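Local coordinates for protein carboxypeptidase D (Drosophila melanogaster, PDB 3MN8) that removes C-terminal arginine or lysine residues from peptides and proteins with a catalytic zinc ion, processing growth factors, peptide hormones and neuropeptides, at residues 177-182 with 227-232; 212-217 with 302-307; 223-228 with 239-244; 298-303 with 362-367. All coordinates share one frame; numbering follows the deposited sequence.

Contact 1. Residues 177-182 with 227-232; sequences FPDRLE and YDNSLA. With GEM ((2-guanidinoethylmercapto)succinic acid), chain G.
Asn-229 ND2 is gripped from two quarters: Asp-179 takes a hydrogen bond on OD1 at 3.1 Å and a weak one on OD2, and Ser-286 OG also hydrogen-bonds this nitrogen. OD1 is met on its syn side but tilted out of the carboxylate plane, with the carboxylate and amide planes turned 74° apart. Asp-179 starts a type I beta turn at the surface of the M14 domain, the first of the protein's three carboxypeptidase-like domains in its active 1B form, and Glu-182 N closes it on Asp-179 O. The turn lifts Arg-180 toward Tyr-227. With CG between the backbone N and the carbonyl carbon (chi1 56°) and the chain extended to NE, the guanidinium lies flat on the tyrosine ring, centres 3.5 Å apart and planes 16° from parallel, a cation-pi stack. An arginine suits this place because its flat cation can stack and bond at once: NH2 makes weak hydrogen bonds to Asn-229 O (2.8 Å), at the guanidinium edge, and to OD1 of the same residue (3.2 Å). Leu-181 supplies the apolar border, with CD1 over the rim of the face opposite Tyr-227 and CD2 4.1 Å from Leu-231 CG.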
# COMPACT_ATOMS: atom_id res chain seq x y z
N PHE A 177 -5.52 -4.69 -14.37
CA PHE A 177 -4.93 -5.77 -13.57
C PHE A 177 -5.82 -7.00 -13.66
O PHE A 177 -7.00 -6.88 -13.93
CB PHE A 177 -4.74 -5.32 -12.11
CG PHE A 177 -3.59 -4.35 -11.90
CD1 PHE A 177 -3.71 -3.00 -12.25
CD2 PHE A 177 -2.38 -4.79 -11.37
CE1 PHE A 177 -2.66 -2.11 -12.07
CE2 PHE A 177 -1.32 -3.91 -11.20
CZ PHE A 177 -1.46 -2.57 -11.54
N PRO A 178 -5.23 -8.19 -13.47
CA PRO A 178 -6.00 -9.43 -13.43
C PRO A 178 -7.12 -9.38 -12.37
O PRO A 178 -6.93 -8.88 -11.25
CB PRO A 178 -4.94 -10.48 -13.04
CG PRO A 178 -3.63 -9.89 -13.47
CD PRO A 178 -3.78 -8.41 -13.32
N ASP A 179 -8.29 -9.89 -12.74
CA ASP A 179 -9.44 -9.87 -11.86
C ASP A 179 -9.61 -11.22 -11.19
O ASP A 179 -9.48 -12.26 -11.84
CB ASP A 179 -10.70 -9.52 -12.64
CG ASP A 179 -11.88 -9.21 -11.74
OD1 ASP A 179 -11.68 -8.48 -10.74
OD2 ASP A 179 -13.01 -9.69 -12.01
N ARG A 180 -9.89 -11.21 -9.89
CA ARG A 180 -10.06 -12.44 -9.14
C ARG A 180 -11.22 -13.25 -9.71
O ARG A 180 -11.22 -14.48 -9.66
CB ARG A 180 -10.32 -12.12 -7.67
CG ARG A 180 -11.49 -11.21 -7.50
CD ARG A 180 -11.55 -10.64 -6.12
NE ARG A 180 -12.78 -9.88 -5.97
CZ ARG A 180 -13.92 -10.40 -5.54
NH1 ARG A 180 -13.98 -11.69 -5.22
NH2 ARG A 180 -15.00 -9.64 -5.44
N LEU A 181 -12.21 -12.57 -10.28
CA LEU A 181 -13.35 -13.28 -10.85
C LEU A 181 -13.15 -13.71 -12.31
O LEU A 181 -14.12 -13.96 -13.03
CB LEU A 181 -14.62 -12.44 -10.68
CG LEU A 181 -14.85 -12.03 -9.22
CD1 LEU A 181 -15.85 -10.88 -9.12
CD2 LEU A 181 -15.29 -13.23 -8.40
N GLU A 182 -11.90 -13.81 -12.74
CA GLU A 182 -11.55 -14.30 -14.08
C GLU A 182 -12.11 -13.42 -15.18
O GLU A 182 -13.03 -13.82 -15.89
CB GLU A 182 -12.06 -15.73 -14.27
CG GLU A 182 -11.59 -16.38 -15.57
CD GLU A 182 -10.24 -17.06 -15.42
OE1 GLU A 182 -9.71 -17.55 -16.44
OE2 GLU A 182 -9.72 -17.13 -14.27
N TYR A 227 -13.95 -5.40 -1.30
CA TYR A 227 -13.65 -5.56 -2.71
C TYR A 227 -14.25 -4.40 -3.49
O TYR A 227 -15.16 -3.70 -3.00
CB TYR A 227 -14.25 -6.86 -3.23
CG TYR A 227 -13.62 -8.14 -2.74
CD1 TYR A 227 -12.31 -8.47 -3.08
CD2 TYR A 227 -14.34 -9.03 -1.96
CE1 TYR A 227 -11.74 -9.65 -2.65
CE2 TYR A 227 -13.78 -10.21 -1.52
CZ TYR A 227 -12.47 -10.51 -1.87
OH TYR A 227 -11.91 -11.68 -1.44
N ASP A 228 -13.76 -4.21 -4.72
CA ASP A 228 -14.23 -3.15 -5.62
C ASP A 228 -15.31 -3.68 -6.55
O ASP A 228 -15.96 -2.91 -7.26
CB ASP A 228 -13.06 -2.60 -6.45
CG ASP A 228 -12.21 -1.57 -5.69
OD1 ASP A 228 -12.67 -1.08 -4.63
OD2 ASP A 228 -11.10 -1.23 -6.16
N ASN A 229 -15.49 -5.00 -6.56
CA ASN A 229 -16.50 -5.61 -7.43
C ASN A 229 -17.07 -6.91 -6.85
O ASN A 229 -16.64 -7.37 -5.78
CB ASN A 229 -15.94 -5.83 -8.84
CG ASN A 229 -14.96 -6.99 -8.92
OD1 ASN A 229 -14.62 -7.63 -7.91
ND2 ASN A 229 -14.50 -7.28 -10.13
N SER A 230 -18.04 -7.49 -7.55
CA SER A 230 -18.66 -8.73 -7.09
C SER A 230 -19.15 -9.58 -8.26
O SER A 230 -19.18 -9.11 -9.39
CB SER A 230 -19.82 -8.43 -6.14
OG SER A 230 -20.86 -7.77 -6.82
N LEU A 231 -19.52 -10.82 -7.96
CA LEU A 231 -20.18 -11.70 -8.93
C LEU A 231 -21.55 -11.15 -9.36
O LEU A 231 -21.99 -11.36 -10.50
CB LEU A 231 -20.37 -13.12 -8.35
CG LEU A 231 -19.26 -14.18 -8.47
CD1 LEU A 231 -19.58 -15.36 -7.59
CD2 LEU A 231 -19.06 -14.65 -9.91
N ALA A 232 -22.23 -10.46 -8.46
CA ALA A 232 -23.50 -9.83 -8.79
C ALA A 232 -23.29 -8.75 -9.86
O ALA A 232 -24.19 -8.46 -10.66
CB ALA A 232 -24.15 -9.23 -7.54
C8 GEM G . -11.79 4.80 -8.68
S7 GEM G . -10.77 3.81 -7.63
C6 GEM G . -11.53 4.11 -6.06
C5 GEM G . -13.03 3.83 -6.04
N3 GEM G . -13.21 2.40 -6.15
C1 GEM G . -14.36 1.75 -6.34
N4 GEM G . -14.37 0.42 -6.43
N2 GEM G . -15.50 2.42 -6.46
C9 GEM G . -11.44 4.46 -10.11
O14 GEM G . -10.48 3.68 -10.30
O15 GEM G . -12.11 4.96 -11.04
C10 GEM G . -11.67 6.31 -8.40
C11 GEM G . -10.34 6.97 -8.75
O12 GEM G . -9.81 7.69 -7.87
O13 GEM G . -9.83 6.80 -9.89

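Contact 2. Residues 212-217 with 302-307; sequences LSANFH and LTIELS. With ZN (zinc ion), chain F; GEM ((2-guanidinoethylmercapto)succinic acid), chain G.
The active site of this M14 carboxypeptidase borders the C-terminal ends of two neighbouring parallel strands of the central sheet, 212-217 and 302-305; the first supplies a zinc ligand and the second the predicted catalytic Glu-305. Their backbones exchange hydrogen bonds in regular parallel register: Leu-302 N reaches Ser-213 O, Asn-215 N reaches Leu-302 O, and Ile-304 N meets Asn-215 O at 2.8 Å in a nearly straight bond (176°). His-217 N to Ile-304 O and Leu-306 N to His-217 O carry the pairing on to the end. On one face, Phe-216 lies beside Ile-304, its CD2 3.9 Å from Ile-304 CB and 3.7 Å from Leu-306 CD1, apolar groups suited to packing beneath helix 317-333. The other face is polar and forms the pocket. His-217 ND1 binds zinc at 2.1 Å; His-101, Glu-104 and carboxylate oxygen O13 of the inhibitor are among its other ligands. Asn-215 CG lies between the backbone N and the carbonyl carbon (chi1 78°), which brings OD1 to the imidazole; NE2 donates to it at 2.7 Å, from above the amide's carbonyl plane. A leucine in place of Asn-215 would probably leave NE2 without this acceptor and the ring less firmly set against rotation. Thr-303 CG2 packs 3.4 Å from His-217 CD2, while its OG1 bonds Gln-290. Glu-305 points into the same pocket, as expected of the zinc carboxypeptidase alpha/beta fold.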
# COMPACT_ATOMS: atom_id res chain seq x y z
N LEU A 212 1.33 -4.80 3.79
CA LEU A 212 0.32 -3.75 3.77
C LEU A 212 0.66 -2.78 2.63
O LEU A 212 1.81 -2.68 2.23
CB LEU A 212 0.32 -3.01 5.11
CG LEU A 212 -0.41 -1.67 5.30
CD1 LEU A 212 -1.85 -1.77 4.85
CD2 LEU A 212 -0.34 -1.22 6.76
N SER A 213 -0.35 -2.07 2.12
CA SER A 213 -0.15 -1.18 0.98
C SER A 213 -1.29 -0.18 0.81
O SER A 213 -2.41 -0.40 1.27
CB SER A 213 -0.01 -2.00 -0.30
OG SER A 213 0.01 -1.16 -1.44
N ALA A 214 -1.01 0.91 0.12
CA ALA A 214 -2.05 1.87 -0.18
C ALA A 214 -1.75 2.50 -1.52
O ALA A 214 -0.58 2.70 -1.84
CB ALA A 214 -2.12 2.93 0.89
N ASN A 215 -2.78 2.77 -2.32
CA ASN A 215 -2.58 3.60 -3.51
C ASN A 215 -3.53 4.81 -3.58
O ASN A 215 -4.70 4.75 -3.16
CB ASN A 215 -2.47 2.78 -4.82
CG ASN A 215 -3.80 2.31 -5.35
OD1 ASN A 215 -4.24 2.77 -6.40
ND2 ASN A 215 -4.43 1.38 -4.64
N PHE A 216 -2.99 5.93 -4.06
CA PHE A 216 -3.63 7.21 -3.87
C PHE A 216 -4.23 7.74 -5.15
O PHE A 216 -3.63 7.65 -6.22
CB PHE A 216 -2.62 8.21 -3.29
CG PHE A 216 -2.01 7.74 -2.01
CD1 PHE A 216 -0.85 6.98 -2.01
CD2 PHE A 216 -2.62 8.02 -0.80
CE1 PHE A 216 -0.31 6.53 -0.82
CE2 PHE A 216 -2.08 7.56 0.39
CZ PHE A 216 -0.93 6.82 0.38
N HIS A 217 -5.43 8.28 -5.01
CA HIS A 217 -6.19 8.80 -6.11
C HIS A 217 -6.74 10.16 -5.73
O HIS A 217 -6.63 10.57 -4.58
CB HIS A 217 -7.34 7.84 -6.43
CG HIS A 217 -6.90 6.51 -6.95
ND1 HIS A 217 -6.99 6.17 -8.28
CD2 HIS A 217 -6.35 5.44 -6.32
CE1 HIS A 217 -6.52 4.94 -8.45
NE2 HIS A 217 -6.13 4.48 -7.28
N LEU A 302 -5.21 -0.57 0.53
CA LEU A 302 -6.33 0.37 0.52
C LEU A 302 -6.24 1.27 -0.69
O LEU A 302 -5.16 1.49 -1.23
CB LEU A 302 -6.30 1.27 1.76
CG LEU A 302 -6.55 0.64 3.12
CD1 LEU A 302 -6.65 1.74 4.16
CD2 LEU A 302 -7.82 -0.20 3.08
N THR A 303 -7.39 1.79 -1.11
CA THR A 303 -7.44 2.85 -2.11
C THR A 303 -7.74 4.15 -1.37
O THR A 303 -8.75 4.25 -0.68
CB THR A 303 -8.55 2.61 -3.17
OG1 THR A 303 -8.48 1.27 -3.67
CG2 THR A 303 -8.41 3.59 -4.34
N ILE A 304 -6.88 5.15 -1.51
CA ILE A 304 -7.11 6.40 -0.80
C ILE A 304 -7.24 7.63 -1.70
O ILE A 304 -6.34 7.95 -2.49
CB ILE A 304 -6.07 6.64 0.28
CG1 ILE A 304 -6.17 5.54 1.33
CG2 ILE A 304 -6.30 8.00 0.93
CD1 ILE A 304 -4.96 5.44 2.21
N GLU A 305 -8.38 8.30 -1.55
CA GLU A 305 -8.69 9.50 -2.31
C GLU A 305 -8.31 10.72 -1.47
O GLU A 305 -8.79 10.87 -0.35
CB GLU A 305 -10.19 9.52 -2.65
CG GLU A 305 -10.70 8.31 -3.46
CD GLU A 305 -10.34 8.39 -4.94
OE1 GLU A 305 -10.69 7.47 -5.69
OE2 GLU A 305 -9.68 9.38 -5.34
N LEU A 306 -7.46 11.59 -2.01
CA LEU A 306 -6.88 12.67 -1.22
C LEU A 306 -7.56 14.02 -1.36
O LEU A 306 -7.75 14.73 -0.36
CB LEU A 306 -5.38 12.81 -1.52
CG LEU A 306 -4.61 11.54 -1.19
CD1 LEU A 306 -3.20 11.58 -1.75
CD2 LEU A 306 -4.59 11.34 0.30
N SER A 307 -7.93 14.39 -2.58
CA SER A 307 -8.52 15.70 -2.81
C SER A 307 -9.76 15.61 -3.67
O SER A 307 -9.95 14.64 -4.42
CB SER A 307 -7.50 16.62 -3.47
OG SER A 307 -6.89 15.97 -4.58
ZN ZN F . -7.91 7.56 -9.61
C8 GEM G . -11.79 4.80 -8.68
S7 GEM G . -10.77 3.81 -7.63
C6 GEM G . -11.53 4.11 -6.06
C5 GEM G . -13.03 3.83 -6.04
N3 GEM G . -13.21 2.40 -6.15
C1 GEM G . -14.36 1.75 -6.34
N4 GEM G . -14.37 0.42 -6.43
N2 GEM G . -15.50 2.42 -6.46
C9 GEM G . -11.44 4.46 -10.11
O14 GEM G . -10.48 3.68 -10.30
O15 GEM G . -12.11 4.96 -11.04
C10 GEM G . -11.67 6.31 -8.40
C11 GEM G . -10.34 6.97 -8.75
O12 GEM G . -9.81 7.69 -7.87
O13 GEM G . -9.83 6.80 -9.89

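Contact 3. Residues 223-228 with 239-244; sequences ASYPYD and ESLTPD. With GEM ((2-guanidinoethylmercapto)succinic acid), chain G.
Tyr-227 meets the 239-244 loop along its whole length, beginning at CB, which lies 3.2 Å from Ser-240 O. That same carbonyl takes the hydrogen bond of Tyr-227 N (3.0 Å, 156°), tying the 239-244 loop to the chain just after strand 222-225 of the carboxypeptidase sheet. With CG beside the backbone N (chi1 -70°), the ring runs out over Thr-242. CD2 has Ser-240 O near the ring edge, and CE2 comes 3.3 Å from Leu-241 O. Thr-242 OG1 lies 3.4 Å above the ring plane, over its centre, on the face opposite the one covered by Arg-180. At the tip, OH passes 3.7 Å from Pro-243 CD. A tyrosine suits this position because its broad flat ring gives one face to each loop and its hydroxyl reaches on to Pro-243. The peptide bond between Pro-226 and Tyr-227 is cis, and beyond it Asp-228 OD1 lies 2.9 Å from N4 of the inhibitor's guanidino group, consistent with the enzyme's preference for C-terminal arginine and lysine. Pro-226 CB also touches Thr-242 OG1, and Tyr-225 offers its ring edge to Leu-241 CD2. The two segments are thus held together mainly by shape and a single N-H...O bond, made by the residue next to Asp-228.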
# COMPACT_ATOMS: atom_id res chain seq x y z
N ALA A 223 -11.46 6.93 2.36
CA ALA A 223 -10.64 5.74 2.49
C ALA A 223 -11.45 4.51 2.05
O ALA A 223 -12.42 4.10 2.72
CB ALA A 223 -10.17 5.60 3.93
N SER A 224 -11.04 3.93 0.91
CA SER A 224 -11.76 2.84 0.25
C SER A 224 -10.99 1.54 0.32
O SER A 224 -9.77 1.52 0.18
CB SER A 224 -12.01 3.20 -1.22
OG SER A 224 -12.76 2.21 -1.90
N TYR A 225 -11.71 0.44 0.52
CA TYR A 225 -11.09 -0.87 0.72
C TYR A 225 -11.85 -1.91 -0.08
O TYR A 225 -12.98 -1.65 -0.50
CB TYR A 225 -11.12 -1.24 2.20
CG TYR A 225 -12.49 -1.10 2.84
CD1 TYR A 225 -12.95 0.13 3.29
CD2 TYR A 225 -13.32 -2.19 2.98
CE1 TYR A 225 -14.20 0.27 3.88
CE2 TYR A 225 -14.57 -2.07 3.57
CZ TYR A 225 -15.01 -0.84 4.01
OH TYR A 225 -16.25 -0.71 4.59
N PRO A 226 -11.24 -3.09 -0.27
CA PRO A 226 -11.81 -4.23 -1.00
C PRO A 226 -13.16 -4.74 -0.45
O PRO A 226 -13.50 -4.52 0.72
CB PRO A 226 -10.74 -5.32 -0.84
CG PRO A 226 -9.47 -4.57 -0.60
CD PRO A 226 -9.86 -3.34 0.17
N TYR A 227 -13.95 -5.40 -1.30
CA TYR A 227 -13.65 -5.56 -2.71
C TYR A 227 -14.25 -4.40 -3.49
O TYR A 227 -15.16 -3.70 -3.00
CB TYR A 227 -14.25 -6.86 -3.23
CG TYR A 227 -13.62 -8.14 -2.74
CD1 TYR A 227 -12.31 -8.47 -3.08
CD2 TYR A 227 -14.34 -9.03 -1.96
CE1 TYR A 227 -11.74 -9.65 -2.65
CE2 TYR A 227 -13.78 -10.21 -1.52
CZ TYR A 227 -12.47 -10.51 -1.87
OH TYR A 227 -11.91 -11.68 -1.44
N ASP A 228 -13.76 -4.21 -4.72
CA ASP A 228 -14.23 -3.15 -5.62
C ASP A 228 -15.31 -3.68 -6.55
O ASP A 228 -15.96 -2.91 -7.26
CB ASP A 228 -13.06 -2.60 -6.45
CG ASP A 228 -12.21 -1.57 -5.69
OD1 ASP A 228 -12.67 -1.08 -4.63
OD2 ASP A 228 -11.10 -1.23 -6.16
N GLU A 239 -22.42 -3.43 -0.71
CA GLU A 239 -21.18 -3.96 -0.15
C GLU A 239 -20.77 -5.32 -0.71
O GLU A 239 -21.55 -6.28 -0.73
CB GLU A 239 -21.28 -4.04 1.38
CG GLU A 239 -21.19 -2.70 2.09
CD GLU A 239 -21.22 -2.84 3.61
OE1 GLU A 239 -20.57 -2.02 4.30
OE2 GLU A 239 -21.89 -3.77 4.11
N SER A 240 -19.52 -5.40 -1.16
CA SER A 240 -18.91 -6.66 -1.55
C SER A 240 -17.70 -6.91 -0.64
O SER A 240 -16.55 -6.78 -1.06
CB SER A 240 -18.49 -6.63 -3.02
OG SER A 240 -17.78 -7.80 -3.36
N LEU A 241 -17.98 -7.29 0.60
CA LEU A 241 -16.96 -7.33 1.63
C LEU A 241 -15.93 -8.45 1.51
O LEU A 241 -16.10 -9.40 0.75
CB LEU A 241 -17.60 -7.34 3.02
CG LEU A 241 -18.52 -6.14 3.25
CD1 LEU A 241 -19.26 -6.23 4.57
CD2 LEU A 241 -17.72 -4.85 3.15
N THR A 242 -14.87 -8.30 2.28
CA THR A 242 -13.72 -9.18 2.22
C THR A 242 -13.70 -10.04 3.48
O THR A 242 -14.23 -9.63 4.53
CB THR A 242 -12.45 -8.32 2.13
OG1 THR A 242 -11.98 -8.31 0.77
CG2 THR A 242 -11.35 -8.82 3.04
N PRO A 243 -13.12 -11.24 3.39
CA PRO A 243 -13.02 -12.04 4.62
C PRO A 243 -12.35 -11.23 5.72
O PRO A 243 -12.66 -11.40 6.89
CB PRO A 243 -12.12 -13.21 4.20
CG PRO A 243 -12.25 -13.30 2.72
CD PRO A 243 -12.50 -11.90 2.23
N ASP A 244 -11.43 -10.36 5.34
CA ASP A 244 -10.69 -9.56 6.30
C ASP A 244 -11.30 -8.18 6.48
O ASP A 244 -10.58 -7.20 6.68
CB ASP A 244 -9.23 -9.45 5.87
CG ASP A 244 -8.39 -10.62 6.39
OD1 ASP A 244 -8.10 -10.63 7.61
OD2 ASP A 244 -8.02 -11.52 5.60
C8 GEM G . -11.79 4.80 -8.68
S7 GEM G . -10.77 3.81 -7.63
C6 GEM G . -11.53 4.11 -6.06
C5 GEM G . -13.03 3.83 -6.04
N3 GEM G . -13.21 2.40 -6.15
C1 GEM G . -14.36 1.75 -6.34
N4 GEM G . -14.37 0.42 -6.43
N2 GEM G . -15.50 2.42 -6.46
C9 GEM G . -11.44 4.46 -10.11
O14 GEM G . -10.48 3.68 -10.30
O15 GEM G . -12.11 4.96 -11.04
C10 GEM G . -11.67 6.31 -8.40
C11 GEM G . -10.34 6.97 -8.75
O12 GEM G . -9.81 7.69 -7.87
O13 GEM G . -9.83 6.80 -9.89

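Contact 4. Residues 298-303 with 362-367; sequences NCFELT and EEKPMR
Asn-298 pairs its amide with the backbone of Arg-367: Arg-367 N donates to OD1 at 3.0 Å, and ND2 donates to Arg-367 O at 3.0 Å. Both bonds are nearly straight (169° and 163°), and the second lies in the asparagine's amide plane. The side chain thus serves both polar backbone atoms of one residue in the edge strand 366-367, much as a neighbouring strand would, and this is why an asparagine suits the place, having one donor and one acceptor on a short arm. A valine in place of Asn-298 would probably leave the N-H and carbonyl of Arg-367 without these partners and weaken the hold on the strand's edge. Arg-367 itself turns its charge to Asp-353. Outward from the amide, packing takes over. Met-366 SD lies 3.6 Å from Asn-298 OD1, and the bent thioether chain (chi2 -60°) carries CE to the ring edge of Phe-300, 3.9 Å from CE2, as the apolar pair. Lys-364 brings CE to within 4.3 Å of Phe-300 CE2, while its NZ bonds the carbonyls of Tyr-294 and Ser-297 and makes a cation-pi contact with the Tyr-294 ring. Phe-300 also packs edge-to-face on Tyr-294. The contact joins the start of a central strand of the catalytic domain to the all-beta, transthyretin-like domain that follows it in the N/E-type subfamily of M14 carboxypeptidases.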
# COMPACT_ATOMS: atom_id res chain seq x y z
N ASN A 298 -0.46 -11.77 -0.32
CA ASN A 298 -0.80 -11.58 1.07
C ASN A 298 -1.23 -10.14 1.31
O ASN A 298 -1.86 -9.83 2.31
CB ASN A 298 0.43 -11.86 1.94
CG ASN A 298 0.80 -13.33 1.98
OD1 ASN A 298 -0.05 -14.21 1.88
ND2 ASN A 298 2.08 -13.59 2.15
N CYS A 299 -0.86 -9.25 0.39
CA CYS A 299 -0.91 -7.82 0.67
C CYS A 299 -2.32 -7.28 0.85
O CYS A 299 -3.24 -7.68 0.14
CB CYS A 299 -0.18 -7.02 -0.41
SG CYS A 299 0.24 -5.31 0.08
N PHE A 300 -2.47 -6.37 1.82
CA PHE A 300 -3.73 -5.68 2.10
C PHE A 300 -3.64 -4.22 1.63
O PHE A 300 -3.17 -3.37 2.37
CB PHE A 300 -4.02 -5.70 3.60
CG PHE A 300 -4.37 -7.06 4.17
CD1 PHE A 300 -5.17 -7.15 5.30
CD2 PHE A 300 -3.91 -8.23 3.57
CE1 PHE A 300 -5.50 -8.40 5.84
CE2 PHE A 300 -4.24 -9.48 4.10
CZ PHE A 300 -5.02 -9.56 5.24
N GLU A 301 -4.10 -3.94 0.41
CA GLU A 301 -4.03 -2.59 -0.13
C GLU A 301 -5.33 -1.81 0.06
O GLU A 301 -6.43 -2.31 -0.22
CB GLU A 301 -3.65 -2.63 -1.61
CG GLU A 301 -3.63 -1.28 -2.31
CD GLU A 301 -2.89 -1.32 -3.65
OE1 GLU A 301 -1.66 -1.56 -3.65
OE2 GLU A 301 -3.54 -1.11 -4.70
N LEU A 302 -5.21 -0.57 0.53
CA LEU A 302 -6.33 0.37 0.52
C LEU A 302 -6.24 1.27 -0.69
O LEU A 302 -5.16 1.49 -1.23
CB LEU A 302 -6.30 1.27 1.76
CG LEU A 302 -6.55 0.64 3.12
CD1 LEU A 302 -6.65 1.74 4.16
CD2 LEU A 302 -7.82 -0.20 3.08
N THR A 303 -7.39 1.79 -1.11
CA THR A 303 -7.44 2.85 -2.11
C THR A 303 -7.74 4.15 -1.37
O THR A 303 -8.75 4.25 -0.68
CB THR A 303 -8.55 2.61 -3.17
OG1 THR A 303 -8.48 1.27 -3.67
CG2 THR A 303 -8.41 3.59 -4.34
N GLU A 362 -10.13 -18.41 7.41
CA GLU A 362 -9.45 -19.48 6.70
C GLU A 362 -9.51 -19.32 5.18
O GLU A 362 -8.81 -20.01 4.45
CB GLU A 362 -10.03 -20.85 7.11
CG GLU A 362 -9.28 -21.54 8.24
CD GLU A 362 -10.18 -21.98 9.37
OE1 GLU A 362 -11.26 -21.37 9.56
OE2 GLU A 362 -9.80 -22.94 10.08
N GLU A 363 -10.35 -18.41 4.71
CA GLU A 363 -10.44 -18.16 3.28
C GLU A 363 -9.27 -17.27 2.81
O GLU A 363 -8.92 -17.25 1.63
CB GLU A 363 -11.79 -17.55 2.91
CG GLU A 363 -12.94 -18.55 2.93
CD GLU A 363 -14.26 -17.95 2.53
OE1 GLU A 363 -14.70 -16.97 3.19
OE2 GLU A 363 -14.88 -18.45 1.57
N LYS A 364 -8.66 -16.56 3.75
CA LYS A 364 -7.47 -15.78 3.44
C LYS A 364 -6.27 -16.23 4.26
O LYS A 364 -5.91 -15.58 5.23
CB LYS A 364 -7.72 -14.29 3.67
CG LYS A 364 -6.55 -13.40 3.29
CD LYS A 364 -6.10 -13.70 1.88
CE LYS A 364 -5.17 -12.63 1.31
NZ LYS A 364 -4.53 -13.16 0.07
N PRO A 365 -5.65 -17.34 3.85
CA PRO A 365 -4.41 -17.82 4.46
C PRO A 365 -3.24 -16.92 4.08
O PRO A 365 -3.29 -16.25 3.04
CB PRO A 365 -4.20 -19.20 3.83
CG PRO A 365 -5.37 -19.44 2.95
CD PRO A 365 -6.02 -18.14 2.68
N MET A 366 -2.21 -16.90 4.91
CA MET A 366 -0.98 -16.21 4.56
C MET A 366 -0.03 -17.25 4.03
O MET A 366 0.04 -18.34 4.58
CB MET A 366 -0.35 -15.55 5.78
CG MET A 366 -1.10 -14.33 6.30
SD MET A 366 -1.23 -13.02 5.08
CE MET A 366 -2.96 -13.18 4.61
N ARG A 367 0.70 -16.90 2.98
CA ARG A 367 1.68 -17.81 2.40
C ARG A 367 3.07 -17.38 2.88
O ARG A 367 3.48 -16.24 2.67
CB ARG A 367 1.57 -17.76 0.88
CG ARG A 367 2.56 -18.61 0.13
CD ARG A 367 3.66 -17.72 -0.41
NE ARG A 367 3.98 -18.10 -1.77
CZ ARG A 367 3.80 -17.37 -2.86
NH1 ARG A 367 3.29 -16.14 -2.82
NH2 ARG A 367 4.15 -17.89 -4.03

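Contact 2 is the core of the set, wholly buried and held by regular backbone bonds, whereas contact 1 lies at the surface and depends on side-chain charge, stacking and amide bonds. Contacts 3 and 4 are partly buried and lie between these extremes. Strand 300-305 serves both contact 2 and contact 4, reaching the zinc site at one end and the second domain at the other; strand 222-225 of contact 3 runs alongside it, with Thr-303 N bonded to Ser-224 O. Contacts 1 and 3 share Tyr-227 and Asp-228, and Ser-240 OG joins them through Asn-229 O. All four include a residue that touches the inhibitor, Asp-228 or Thr-303, but only contact 4 joins two domains.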